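Local atomic coordinates of 7,8-dihydro-6-hydroxymethylpterin pyrophosphokinase-dihydropteroate synthase (Plasmodium falciparum, PDB entry 6JWS), a protein that probably catalyses two successive steps of folate biosynthesis, pyrophosphorylation of 6-hydroxymethyl-7,8-dihydropterin by ATP and condensation of the product with 4-aminobenzoate to 7,8-dihydropteroate. Residues N16-L22 against I209-N215; T218-I224 against I313-I318; I484-K490 against N510-L516. The protein carries 1 engineered substitution. All blocks are in the same frame, centred on the assembly; numbering follows the deposited sequence.

Interaction 1: N16-L22 against I209-N215. With MG (magnesium ion), chain K; ATP (adenosine-5'-triphosphate), chain J.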
loop_
_atom_site.group_PDB
_atom_site.type_symbol
_atom_site.label_atom_id
_atom_site.label_comp_id
_atom_site.label_asym_id
_atom_site.label_seq_id
_atom_site.Cartn_x
_atom_site.Cartn_y
_atom_site.Cartn_z
ATOM N N ASN B 16 -7.833 19.479 -45.853
ATOM C CA ASN B 16 -8.953 19.404 -44.920
ATOM C C ASN B 16 -8.562 18.641 -43.647
ATOM O O ASN B 16 -7.634 17.829 -43.668
ATOM C CB ASN B 16 -10.190 18.776 -45.578
ATOM C CG ASN B 16 -10.745 19.593 -46.735
ATOM O OD1 ASN B 16 -11.027 20.781 -46.584
ATOM N ND2 ASN B 16 -10.908 18.962 -47.890
ATOM N N ILE B 17 -9.312 18.897 -42.555
ATOM C CA ILE B 17 -9.177 18.189 -41.287
ATOM C C ILE B 17 -10.381 17.277 -41.040
ATOM O O ILE B 17 -11.491 17.752 -40.817
ATOM C CB ILE B 17 -8.988 19.173 -40.107
ATOM C CG1 ILE B 17 -7.902 20.216 -40.371
ATOM C CG2 ILE B 17 -8.716 18.391 -38.825
ATOM C CD1 ILE B 17 -6.510 19.625 -40.449
ATOM N N ALA B 18 -10.131 15.966 -40.989
ATOM C CA ALA B 18 -11.130 14.979 -40.604
ATOM C C ALA B 18 -10.727 14.287 -39.302
ATOM O O ALA B 18 -9.540 14.057 -39.062
ATOM C CB ALA B 18 -11.262 13.939 -41.684
ATOM N N VAL B 19 -11.743 13.890 -38.518
ATOM C CA VAL B 19 -11.575 13.105 -37.310
ATOM C C VAL B 19 -12.296 11.778 -37.518
ATOM O O VAL B 19 -13.459 11.774 -37.902
ATOM C CB VAL B 19 -12.099 13.878 -36.084
ATOM C CG1 VAL B 19 -11.805 13.174 -34.768
ATOM C CG2 VAL B 19 -11.558 15.297 -36.047
ATOM N N LEU B 20 -11.579 10.667 -37.310
ATOM C CA LEU B 20 -12.101 9.333 -37.552
ATOM C C LEU B 20 -12.182 8.516 -36.263
ATOM O O LEU B 20 -11.414 8.736 -35.323
ATOM C CB LEU B 20 -11.216 8.594 -38.564
ATOM C CG LEU B 20 -10.937 9.290 -39.896
ATOM C CD1 LEU B 20 -10.148 8.353 -40.798
ATOM C CD2 LEU B 20 -12.230 9.723 -40.589
ATOM N N ASN B 21 -13.118 7.551 -36.275
ATOM C CA ASN B 21 -13.203 6.468 -35.314
ATOM C C ASN B 21 -12.873 5.146 -36.012
ATOM O O ASN B 21 -13.373 4.873 -37.099
ATOM C CB ASN B 21 -14.565 6.421 -34.617
ATOM C CG ASN B 21 -14.531 5.513 -33.401
ATOM O OD1 ASN B 21 -14.075 5.914 -32.337
ATOM N ND2 ASN B 21 -14.960 4.271 -33.540
ATOM N N LEU B 22 -12.012 4.335 -35.379
ATOM C CA LEU B 22 -11.625 3.015 -35.855
ATOM C C LEU B 22 -12.010 2.007 -34.774
ATOM O O LEU B 22 -11.536 2.118 -33.652
ATOM C CB LEU B 22 -10.102 2.972 -36.053
ATOM C CG LEU B 22 -9.491 3.626 -37.297
ATOM C CD1 LEU B 22 -9.993 5.041 -37.533
ATOM C CD2 LEU B 22 -7.973 3.634 -37.190
ATOM N N ILE B 209 -14.825 2.009 -39.719
ATOM C CA ILE B 209 -14.198 3.318 -39.750
ATOM C C ILE B 209 -15.260 4.379 -40.029
ATOM O O ILE B 209 -15.833 4.402 -41.113
ATOM C CB ILE B 209 -13.074 3.356 -40.805
ATOM C CG1 ILE B 209 -12.068 2.213 -40.624
ATOM C CG2 ILE B 209 -12.410 4.725 -40.823
ATOM C CD1 ILE B 209 -11.027 2.113 -41.725
ATOM N N ASP B 210 -15.470 5.279 -39.059
ATOM C CA ASP B 210 -16.519 6.286 -39.100
ATOM C C ASP B 210 -15.872 7.645 -39.254
ATOM O O ASP B 210 -14.735 7.814 -38.839
ATOM C CB ASP B 210 -17.329 6.305 -37.804
ATOM C CG ASP B 210 -18.137 5.037 -37.624
ATOM O OD1 ASP B 210 -18.620 4.520 -38.644
ATOM O OD2 ASP B 210 -18.267 4.570 -36.472
ATOM N N ILE B 211 -16.597 8.598 -39.852
ATOM C CA ILE B 211 -16.103 9.961 -39.877
ATOM C C ILE B 211 -16.843 10.718 -38.790
ATOM O O ILE B 211 -18.061 10.764 -38.818
ATOM C CB ILE B 211 -16.296 10.632 -41.247
ATOM C CG1 ILE B 211 -15.762 9.766 -42.393
ATOM C CG2 ILE B 211 -15.684 12.028 -41.241
ATOM C CD1 ILE B 211 -15.946 10.403 -43.757
ATOM N N LEU B 212 -16.108 11.270 -37.824
ATOM C CA LEU B 212 -16.763 11.936 -36.714
ATOM C C LEU B 212 -16.910 13.413 -37.050
ATOM O O LEU B 212 -17.932 14.023 -36.780
ATOM C CB LEU B 212 -15.951 11.724 -35.431
ATOM C CG LEU B 212 -15.774 10.271 -34.975
ATOM C CD1 LEU B 212 -14.752 10.179 -33.839
ATOM C CD2 LEU B 212 -17.104 9.642 -34.560
ATOM N N PHE B 213 -15.855 14.005 -37.598
ATOM C CA PHE B 213 -15.902 15.410 -37.930
ATOM C C PHE B 213 -15.186 15.603 -39.256
ATOM O O PHE B 213 -14.325 14.810 -39.624
ATOM C CB PHE B 213 -15.209 16.254 -36.860
ATOM C CG PHE B 213 -15.885 16.288 -35.513
ATOM C CD1 PHE B 213 -17.083 16.969 -35.334
ATOM C CD2 PHE B 213 -15.306 15.661 -34.411
ATOM C CE1 PHE B 213 -17.693 17.015 -34.083
ATOM C CE2 PHE B 213 -15.915 15.711 -33.165
ATOM C CZ PHE B 213 -17.110 16.386 -33.001
ATOM N N PHE B 214 -15.558 16.672 -39.953
ATOM C CA PHE B 214 -14.890 17.068 -41.182
ATOM C C PHE B 214 -14.987 18.586 -41.267
ATOM O O PHE B 214 -16.060 19.138 -41.513
ATOM C CB PHE B 214 -15.522 16.361 -42.385
ATOM C CG PHE B 214 -14.693 16.401 -43.645
ATOM C CD1 PHE B 214 -14.418 17.600 -44.283
ATOM C CD2 PHE B 214 -14.208 15.229 -44.202
ATOM C CE1 PHE B 214 -13.649 17.627 -45.436
ATOM C CE2 PHE B 214 -13.447 15.260 -45.360
ATOM C CZ PHE B 214 -13.177 16.458 -45.976
ATOM N N ASN B 215 -13.864 19.249 -41.007
ATOM C CA ASN B 215 -13.880 20.686 -40.835
ATOM C C ASN B 215 -15.006 21.023 -39.862
ATOM O O ASN B 215 -15.309 20.220 -38.971
ATOM C CB ASN B 215 -13.892 21.405 -42.188
ATOM C CG ASN B 215 -12.634 21.122 -42.988
ATOM O OD1 ASN B 215 -11.588 20.786 -42.422
ATOM N ND2 ASN B 215 -12.725 21.230 -44.307
HETATM MG MG MG K . -19.947 2.645 -38.474
HETATM P PG ATP J . -22.637 4.234 -38.363
HETATM O O1G ATP J . -22.460 3.977 -36.878
HETATM O O2G ATP J . -23.649 5.329 -38.655
HETATM O O3G ATP J . -21.311 4.475 -39.056
HETATM P PB ATP J . -23.417 1.336 -38.512
HETATM O O1B ATP J . -24.545 0.716 -39.261
HETATM O O2B ATP J . -23.376 1.226 -37.019
HETATM O O3B ATP J . -23.286 2.869 -38.973
HETATM P PA ATP J . -21.281 0.912 -40.470
HETATM O O1A ATP J . -20.153 1.878 -40.271
HETATM O O2A ATP J . -20.965 -0.437 -41.029
HETATM O O3A ATP J . -22.050 0.732 -39.077
HETATM O "O5'" ATP J . -22.427 1.598 -41.363
HETATM C "C5'" ATP J . -22.241 2.977 -41.776
HETATM C "C4'" ATP J . -23.514 3.489 -42.397
HETATM O "O4'" ATP J . -23.846 4.792 -41.850
HETATM C "C3'" ATP J . -23.461 3.679 -43.917
HETATM O "O3'" ATP J . -24.735 3.361 -44.463
HETATM C "C2'" ATP J . -23.045 5.147 -44.044
HETATM O "O2'" ATP J . -23.482 5.799 -45.214
HETATM C "C1'" ATP J . -23.765 5.778 -42.859
HETATM N N9 ATP J . -23.080 6.961 -42.337
HETATM C C8 ATP J . -23.652 8.186 -42.112
HETATM N N7 ATP J . -22.798 9.063 -41.637
HETATM C C5 ATP J . -21.606 8.359 -41.518
HETATM C C6 ATP J . -20.331 8.733 -41.052
HETATM N N6 ATP J . -20.047 9.955 -40.618
HETATM N N1 ATP J . -19.355 7.790 -41.069
HETATM C C2 ATP J . -19.654 6.562 -41.517
HETATM N N3 ATP J . -20.818 6.101 -41.973
HETATM C C4 ATP J . -21.765 7.061 -41.950
HETATM O O HOH W 1 -16.053 3.106 -36.105
HETATM O O HOH W 2 -20.229 2.828 -36.212
#
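Val19 O is gripped by two backbone donors, Leu212 N at 2.7 Å and the longer Phe213 N at 3.3 Å. Two residues thus face one, the signature of a classic beta bulge, here in the antiparallel sheet of the HPPK domain, where 209-215 lies on an outermost strand. The bulge shifts the register: Val19 pairs with Phe213, whereas Leu20 pairs with Ile211. Leu212, the inserted residue, rests CD1 against Asn21 CB. On the face shared by Val19 and Phe213 the two side chains run alongside, pointing the same way, with Val19 CB at the edge of the phenyl ring.

At the far end Asn215 uses both ends of its amide. Its OD1 accepts from Ile17 N at 3.0 Å, while its ND2 donates to Asn16 OD1; the acceptor lies in the Asn215 amide plane, yet the donor stands 46° out of the Asn16 carbonyl plane. Asn16 ND2 turns to Val174 O instead, so both ends of that buried amide are held.

Beyond the bulge the strand meets the nucleotide. Ile211 N donates almost straight to ATP N1, and Ile211 O takes the adenine amino group. One residue earlier, Asp210, its side chain on the face of the sheet that also carries Asn21, reaches the magnesium ion, which Asp208 also binds; Asp210 OD1 sits 2.3 Å from the metal.

Interaction 2: T218-I224 against I313-I318. With ATP (adenosine-5'-triphosphate), chain J.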
loop_
_atom_site.group_PDB
_atom_site.type_symbol
_atom_site.label_atom_id
_atom_site.label_comp_id
_atom_site.label_asym_id
_atom_site.label_seq_id
_atom_site.Cartn_x
_atom_site.Cartn_y
_atom_site.Cartn_z
ATOM N N THR B 218 -21.652 20.880 -41.037
ATOM C CA THR B 218 -22.832 20.229 -40.497
ATOM C C THR B 218 -23.645 19.687 -41.670
ATOM O O THR B 218 -24.269 20.457 -42.397
ATOM C CB THR B 218 -23.686 21.232 -39.713
ATOM O OG1 THR B 218 -22.879 21.957 -38.786
ATOM C CG2 THR B 218 -24.847 20.580 -38.992
ATOM N N ILE B 219 -23.643 18.361 -41.831
ATOM C CA ILE B 219 -24.214 17.704 -42.996
ATOM C C ILE B 219 -25.112 16.557 -42.536
ATOM O O ILE B 219 -24.757 15.835 -41.606
ATOM C CB ILE B 219 -23.078 17.186 -43.903
ATOM C CG1 ILE B 219 -22.381 18.338 -44.628
ATOM C CG2 ILE B 219 -23.568 16.107 -44.862
ATOM C CD1 ILE B 219 -20.930 18.074 -44.928
ATOM N N PHE B 220 -26.275 16.409 -43.197
ATOM C CA PHE B 220 -27.077 15.196 -43.132
ATOM C C PHE B 220 -27.704 14.948 -44.502
ATOM O O PHE B 220 -28.582 15.695 -44.925
ATOM C CB PHE B 220 -28.117 15.249 -42.002
ATOM C CG PHE B 220 -28.593 13.894 -41.527
ATOM C CD1 PHE B 220 -29.568 13.191 -42.221
ATOM C CD2 PHE B 220 -28.044 13.301 -40.393
ATOM C CE1 PHE B 220 -29.983 11.934 -41.791
ATOM C CE2 PHE B 220 -28.456 12.048 -39.964
ATOM C CZ PHE B 220 -29.429 11.363 -40.662
ATOM N N MET B 221 -27.238 13.896 -45.188
ATOM C CA MET B 221 -27.693 13.583 -46.534
ATOM C C MET B 221 -28.463 12.269 -46.482
ATOM O O MET B 221 -27.867 11.225 -46.227
ATOM C CB MET B 221 -26.505 13.450 -47.494
ATOM C CG MET B 221 -25.921 14.787 -47.926
ATOM S SD MET B 221 -24.473 14.654 -49.035
ATOM C CE MET B 221 -25.096 13.572 -50.323
ATOM N N LYS B 222 -29.776 12.341 -46.750
ATOM C CA LYS B 222 -30.737 11.358 -46.266
ATOM C C LYS B 222 -30.767 10.099 -47.129
ATOM O O LYS B 222 -30.951 9.001 -46.601
ATOM C CB LYS B 222 -32.130 11.973 -46.103
ATOM C CG LYS B 222 -32.415 12.583 -44.734
ATOM C CD LYS B 222 -33.781 13.233 -44.617
ATOM C CE LYS B 222 -33.871 14.555 -45.353
ATOM N NZ LYS B 222 -35.054 15.343 -44.931
ATOM N N ASN B 223 -30.619 10.251 -48.448
ATOM C CA ASN B 223 -30.644 9.080 -49.311
ATOM C C ASN B 223 -29.594 9.202 -50.409
ATOM O O ASN B 223 -29.551 10.191 -51.141
ATOM C CB ASN B 223 -32.045 8.718 -49.818
ATOM C CG ASN B 223 -32.574 7.436 -49.203
ATOM O OD1 ASN B 223 -33.670 6.991 -49.533
ATOM N ND2 ASN B 223 -31.803 6.828 -48.313
ATOM N N ILE B 224 -28.762 8.159 -50.489
ATOM C CA ILE B 224 -27.563 8.148 -51.304
ATOM C C ILE B 224 -27.496 6.807 -52.029
ATOM O O ILE B 224 -27.419 5.745 -51.401
ATOM C CB ILE B 224 -26.302 8.442 -50.455
ATOM C CG1 ILE B 224 -26.351 9.839 -49.823
ATOM C CG2 ILE B 224 -25.031 8.243 -51.275
ATOM C CD1 ILE B 224 -25.233 10.130 -48.838
ATOM N N ILE B 313 -23.303 2.802 -48.493
ATOM C CA ILE B 313 -23.428 4.192 -48.091
ATOM C C ILE B 313 -24.872 4.636 -48.298
ATOM O O ILE B 313 -25.266 5.028 -49.394
ATOM C CB ILE B 313 -22.429 5.088 -48.848
ATOM C CG1 ILE B 313 -20.992 4.590 -48.688
ATOM C CG2 ILE B 313 -22.573 6.539 -48.411
ATOM C CD1 ILE B 313 -19.967 5.428 -49.418
ATOM N N GLU B 314 -25.647 4.579 -47.214
ATOM C CA GLU B 314 -27.067 4.879 -47.252
ATOM C C GLU B 314 -27.283 6.365 -46.986
ATOM O O GLU B 314 -28.217 6.952 -47.519
ATOM C CB GLU B 314 -27.827 4.009 -46.247
ATOM C CG GLU B 314 -27.673 2.516 -46.501
ATOM C CD GLU B 314 -28.873 1.655 -46.141
ATOM O OE1 GLU B 314 -29.532 1.955 -45.123
ATOM O OE2 GLU B 314 -29.154 0.689 -46.885
ATOM N N PHE B 315 -26.429 6.957 -46.141
ATOM C CA PHE B 315 -26.540 8.368 -45.801
ATOM C C PHE B 315 -25.199 8.864 -45.263
ATOM O O PHE B 315 -24.311 8.063 -44.993
ATOM C CB PHE B 315 -27.709 8.616 -44.838
ATOM C CG PHE B 315 -27.512 8.106 -43.432
ATOM C CD1 PHE B 315 -27.681 6.763 -43.127
ATOM C CD2 PHE B 315 -27.146 8.971 -42.408
ATOM C CE1 PHE B 315 -27.496 6.301 -41.830
ATOM C CE2 PHE B 315 -26.961 8.507 -41.111
ATOM C CZ PHE B 315 -27.137 7.173 -40.823
ATOM N N LEU B 316 -25.062 10.188 -45.143
ATOM C CA LEU B 316 -23.885 10.784 -44.544
ATOM C C LEU B 316 -24.292 11.744 -43.430
ATOM O O LEU B 316 -24.997 12.719 -43.676
ATOM C CB LEU B 316 -23.068 11.520 -45.611
ATOM C CG LEU B 316 -21.741 12.094 -45.108
ATOM C CD1 LEU B 316 -20.795 10.977 -44.678
ATOM C CD2 LEU B 316 -21.086 12.984 -46.157
ATOM N N SER B 317 -23.783 11.489 -42.218
ATOM C CA SER B 317 -24.004 12.397 -41.104
ATOM C C SER B 317 -22.669 12.955 -40.615
ATOM O O SER B 317 -21.814 12.207 -40.143
ATOM C CB SER B 317 -24.765 11.715 -39.987
ATOM O OG SER B 317 -25.100 12.661 -38.975
ATOM N N ILE B 318 -22.499 14.272 -40.731
ATOM C CA ILE B 318 -21.366 14.946 -40.125
ATOM C C ILE B 318 -21.893 16.072 -39.247
ATOM O O ILE B 318 -22.563 16.968 -39.746
ATOM C CB ILE B 318 -20.369 15.492 -41.169
ATOM C CG1 ILE B 318 -19.951 14.448 -42.208
ATOM C CG2 ILE B 318 -19.173 16.140 -40.475
ATOM C CD1 ILE B 318 -18.874 13.503 -41.761
HETATM P PG ATP J . -22.637 4.234 -38.363
HETATM O O1G ATP J . -22.460 3.977 -36.878
HETATM O O2G ATP J . -23.649 5.329 -38.655
HETATM O O3G ATP J . -21.311 4.475 -39.056
HETATM P PB ATP J . -23.417 1.336 -38.512
HETATM O O1B ATP J . -24.545 0.716 -39.261
HETATM O O2B ATP J . -23.376 1.226 -37.019
HETATM O O3B ATP J . -23.286 2.869 -38.973
HETATM P PA ATP J . -21.281 0.912 -40.470
HETATM O O1A ATP J . -20.153 1.878 -40.271
HETATM O O2A ATP J . -20.965 -0.437 -41.029
HETATM O O3A ATP J . -22.050 0.732 -39.077
HETATM O "O5'" ATP J . -22.427 1.598 -41.363
HETATM C "C5'" ATP J . -22.241 2.977 -41.776
HETATM C "C4'" ATP J . -23.514 3.489 -42.397
HETATM O "O4'" ATP J . -23.846 4.792 -41.850
HETATM C "C3'" ATP J . -23.461 3.679 -43.917
HETATM O "O3'" ATP J . -24.735 3.361 -44.463
HETATM C "C2'" ATP J . -23.045 5.147 -44.044
HETATM O "O2'" ATP J . -23.482 5.799 -45.214
HETATM C "C1'" ATP J . -23.765 5.778 -42.859
HETATM N N9 ATP J . -23.080 6.961 -42.337
HETATM C C8 ATP J . -23.652 8.186 -42.112
HETATM N N7 ATP J . -22.798 9.063 -41.637
HETATM C C5 ATP J . -21.606 8.359 -41.518
HETATM C C6 ATP J . -20.331 8.733 -41.052
HETATM N N6 ATP J . -20.047 9.955 -40.618
HETATM N N1 ATP J . -19.355 7.790 -41.069
HETATM C C2 ATP J . -19.654 6.562 -41.517
HETATM N N3 ATP J . -20.818 6.101 -41.973
HETATM C C4 ATP J . -21.765 7.061 -41.950
#
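Met221 and Leu316 form a hydrogen-bonded pair in a two-stranded antiparallel sheet whose strands are far apart in the chain, Met221 N donating to Leu316 O at 2.9 Å and Leu316 N returning a bond to Met221 O, this one in the carbonyl plane and on a lone pair. Ile219 and Ile318 make the second such pair, and its shorter bond, Ile219 N to Ile318 O, spans 2.7 Å. Between the two pairs Phe220 lies across from Ser317.

The tight part is this strand pair and the side chains on its two faces. Ile219 CG2 meets Leu316 CD2 on one face. On the other, Phe220, with CG anti to its backbone N (chi1 -157°), brings its ring beside Ser317 and CZ to 3.7 Å from Phe315 CD2. The two phenyl rings are near parallel, planes 30° apart, but slid so far that they barely overlap. Ser317 OG, close to the Phe220 ring, is bonded to Pro319 O.

Past Met221 the pairing frays. Lys222 and Asn223 are exposed, and the lone backbone bond there, Ile224 N to Glu314 O, is weak at 124°. What closes this end is apolar: Ile224 CD1 tucks against Leu316 CB, and its CG2 touches Ile313 CG2.

Segment 313-318 also grips the nucleotide. Ser317 N donates to ATP N7 at 2.7 Å and Ser317 O receives from N6, reading the edge of the adenine; Glu314 N holds the ribose through O3'. ATP C8 lies over one face of the Phe315 ring, 3.4 Å above its plane and offset toward the rim. Backbone recognition of the base combined with an aromatic ring at the C8 edge is how this HPPK adenosine site holds its ATP.

Interaction 3: I484-K490 against N510-L516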
loop_
_atom_site.group_PDB
_atom_site.type_symbol
_atom_site.label_atom_id
_atom_site.label_comp_id
_atom_site.label_asym_id
_atom_site.label_seq_id
_atom_site.Cartn_x
_atom_site.Cartn_y
_atom_site.Cartn_z
ATOM N N ILE B 484 20.014 6.898 -27.835
ATOM C CA ILE B 484 19.536 8.172 -28.358
ATOM C C ILE B 484 19.996 8.294 -29.810
ATOM O O ILE B 484 19.820 9.349 -30.451
ATOM C CB ILE B 484 20.076 9.349 -27.524
ATOM C CG1 ILE B 484 21.607 9.448 -27.605
ATOM C CG2 ILE B 484 19.581 9.268 -26.080
ATOM C CD1 ILE B 484 22.194 10.603 -26.806
ATOM N N ASN B 485 20.574 7.202 -30.323
ATOM C CA ASN B 485 21.331 7.295 -31.558
ATOM C C ASN B 485 20.540 6.732 -32.733
ATOM O O ASN B 485 20.240 5.545 -32.801
ATOM C CB ASN B 485 22.755 6.750 -31.421
ATOM C CG ASN B 485 23.568 7.007 -32.667
ATOM O OD1 ASN B 485 23.507 6.230 -33.626
ATOM N ND2 ASN B 485 24.297 8.116 -32.683
ATOM N N TYR B 486 20.221 7.623 -33.669
ATOM C CA TYR B 486 19.532 7.282 -34.898
ATOM C C TYR B 486 20.141 6.060 -35.598
ATOM O O TYR B 486 19.418 5.112 -35.914
ATOM C CB TYR B 486 19.539 8.499 -35.819
ATOM C CG TYR B 486 18.822 8.256 -37.118
ATOM C CD1 TYR B 486 19.469 7.662 -38.195
ATOM C CD2 TYR B 486 17.504 8.637 -37.273
ATOM C CE1 TYR B 486 18.819 7.440 -39.394
ATOM C CE2 TYR B 486 16.836 8.436 -38.470
ATOM C CZ TYR B 486 17.494 7.819 -39.525
ATOM O OH TYR B 486 16.837 7.620 -40.706
ATOM N N ASN B 487 21.459 6.081 -35.860
ATOM C CA ASN B 487 22.085 5.027 -36.652
ATOM C C ASN B 487 21.965 3.672 -35.959
ATOM O O ASN B 487 21.674 2.669 -36.607
ATOM C CB ASN B 487 23.524 5.365 -37.061
ATOM C CG ASN B 487 23.541 6.310 -38.247
ATOM O OD1 ASN B 487 22.597 6.343 -39.029
ATOM N ND2 ASN B 487 24.581 7.112 -38.384
ATOM N N VAL B 488 22.159 3.656 -34.637
ATOM C CA VAL B 488 22.047 2.427 -33.870
ATOM C C VAL B 488 20.610 1.923 -33.957
ATOM O O VAL B 488 20.374 0.781 -34.354
ATOM C CB VAL B 488 22.531 2.626 -32.416
ATOM C CG1 VAL B 488 22.101 1.482 -31.498
ATOM C CG2 VAL B 488 24.047 2.821 -32.357
ATOM N N PHE B 489 19.641 2.800 -33.651
ATOM C CA PHE B 489 18.255 2.374 -33.678
ATOM C C PHE B 489 17.864 1.865 -35.064
ATOM O O PHE B 489 17.146 0.872 -35.151
ATOM C CB PHE B 489 17.271 3.447 -33.187
ATOM C CG PHE B 489 15.870 2.902 -32.950
ATOM C CD1 PHE B 489 15.633 1.942 -31.976
ATOM C CD2 PHE B 489 14.786 3.343 -33.697
ATOM C CE1 PHE B 489 14.356 1.438 -31.758
ATOM C CE2 PHE B 489 13.505 2.867 -33.448
ATOM C CZ PHE B 489 13.292 1.898 -32.497
ATOM N N LYS B 490 18.305 2.558 -36.130
ATOM C CA LYS B 490 17.969 2.169 -37.497
ATOM C C LYS B 490 18.448 0.746 -37.818
ATOM O O LYS B 490 17.698 -0.065 -38.342
ATOM C CB LYS B 490 18.494 3.194 -38.514
ATOM C CG LYS B 490 18.151 2.878 -39.964
ATOM C CD LYS B 490 18.557 3.973 -40.951
ATOM C CE LYS B 490 18.661 3.484 -42.384
ATOM N NZ LYS B 490 17.485 2.677 -42.788
ATOM N N ASN B 510 18.046 13.637 -31.286
ATOM C CA ASN B 510 17.887 13.536 -32.723
ATOM C C ASN B 510 16.425 13.235 -33.033
ATOM O O ASN B 510 16.053 12.064 -33.127
ATOM C CB ASN B 510 18.808 12.473 -33.339
ATOM C CG ASN B 510 18.756 12.538 -34.852
ATOM O OD1 ASN B 510 17.860 13.181 -35.398
ATOM N ND2 ASN B 510 19.706 11.900 -35.537
ATOM N N PRO B 511 15.558 14.267 -33.179
ATOM C CA PRO B 511 14.123 14.057 -33.395
ATOM C C PRO B 511 13.789 13.166 -34.590
ATOM O O PRO B 511 12.728 12.544 -34.589
ATOM C CB PRO B 511 13.539 15.466 -33.532
ATOM C CG PRO B 511 14.536 16.321 -32.772
ATOM C CD PRO B 511 15.890 15.699 -33.054
ATOM N N GLU B 512 14.744 13.004 -35.530
ATOM C CA GLU B 512 14.527 12.170 -36.706
ATOM C C GLU B 512 14.340 10.700 -36.317
ATOM O O GLU B 512 13.742 9.935 -37.071
ATOM C CB GLU B 512 15.628 12.335 -37.769
ATOM C CG GLU B 512 15.983 13.791 -38.098
ATOM C CD GLU B 512 14.857 14.668 -38.645
ATOM O OE1 GLU B 512 13.930 14.122 -39.276
ATOM O OE2 GLU B 512 14.901 15.908 -38.443
ATOM N N ILE B 513 14.841 10.304 -35.136
ATOM C CA ILE B 513 14.712 8.923 -34.677
ATOM C C ILE B 513 13.239 8.522 -34.636
ATOM O O ILE B 513 12.927 7.333 -34.684
ATOM C CB ILE B 513 15.424 8.715 -33.319
ATOM C CG1 ILE B 513 15.765 7.245 -33.062
ATOM C CG2 ILE B 513 14.657 9.339 -32.152
ATOM C CD1 ILE B 513 16.769 7.051 -31.947
ATOM N N ILE B 514 12.356 9.523 -34.560
ATOM C CA ILE B 514 10.912 9.359 -34.440
ATOM C C ILE B 514 10.345 8.735 -35.716
ATOM O O ILE B 514 9.471 7.868 -35.658
ATOM C CB ILE B 514 10.273 10.716 -34.068
ATOM C CG1 ILE B 514 10.379 10.967 -32.565
ATOM C CG2 ILE B 514 8.843 10.877 -34.570
ATOM C CD1 ILE B 514 10.352 12.440 -32.206
ATOM N N LYS B 515 10.907 9.116 -36.865
ATOM C CA LYS B 515 10.510 8.545 -38.143
ATOM C C LYS B 515 10.811 7.053 -38.185
ATOM O O LYS B 515 10.183 6.317 -38.939
ATOM C CB LYS B 515 11.295 9.162 -39.303
ATOM C CG LYS B 515 11.121 10.658 -39.538
ATOM C CD LYS B 515 11.872 11.025 -40.802
ATOM C CE LYS B 515 12.794 12.216 -40.665
ATOM N NZ LYS B 515 14.117 11.979 -41.296
ATOM N N LEU B 516 11.763 6.601 -37.372
ATOM C CA LEU B 516 12.091 5.191 -37.342
ATOM C C LEU B 516 11.045 4.393 -36.558
ATOM O O LEU B 516 11.077 3.170 -36.634
ATOM C CB LEU B 516 13.491 5.009 -36.736
ATOM C CG LEU B 516 14.681 5.621 -37.493
ATOM C CD1 LEU B 516 15.991 5.290 -36.776
ATOM C CD2 LEU B 516 14.746 5.100 -38.928
HETATM O O HOH W 3 17.410 11.101 -29.875
#
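Tyr486 presents one face of its ring to Leu516, whose CD1 stands 3.8 Å from the ring centroid and 19° off the normal, a CH-pi contact. It joins the start of helix 486-494 to the loop after strand 500-503, within the TIM barrel of the pterin-binding domain. The two side chains cross at about a right angle. With CG anti to the backbone N (chi1 -179°), the tyrosine ring is carried out toward the loop, where its edge meets Glu512 O and Ile513 N. Near its root, Asn510 ND2 approaches Tyr486 CB at 3.4 Å, the amide and ring planes 26° apart.

Phe489, one helical turn on, meets the same leucine differently: Leu516 CB lies at the phenyl edge, 3.7 Å from Phe489 CD2, as the two side chains slide past each other in opposite directions. Leu516 thus meets the face of one aromatic ring and the edge of the other. Ile513 CD1 packs against Phe489 CB, and both residues reach Leu501 of strand 500-503.

Asn485 is the N-cap of helix 486-494, its OD1 accepting from Val488 N; Asn510 OD1 accepts from Glu512 N in an Asx turn. A water links the two segments, donating to Ile484 O and accepting from Asn510 N, each at 3.0 Å.

In the fold
Interactions 1 and 2 belong to one nucleotide site: strand 208-214 leads into strand 219-221, Ile318 packs on Ile211, and both contacts touch ATP, their centres about 14 Å apart. Interaction 1 is wholly buried within a large sheet and supplies a metal ligand; interaction 2, a two-strand sheet farther from the centre of the chain, is only partly buried and frays into exposed loop. Main-chain bonds dominate both. Interaction 3 lies in the other catalytic domain, its centre about 31 Å from that of interaction 1, away from the annotated sites. There a helix meets a loop, and aromatic and aliphatic side chains with a bridging water replace strand pairing.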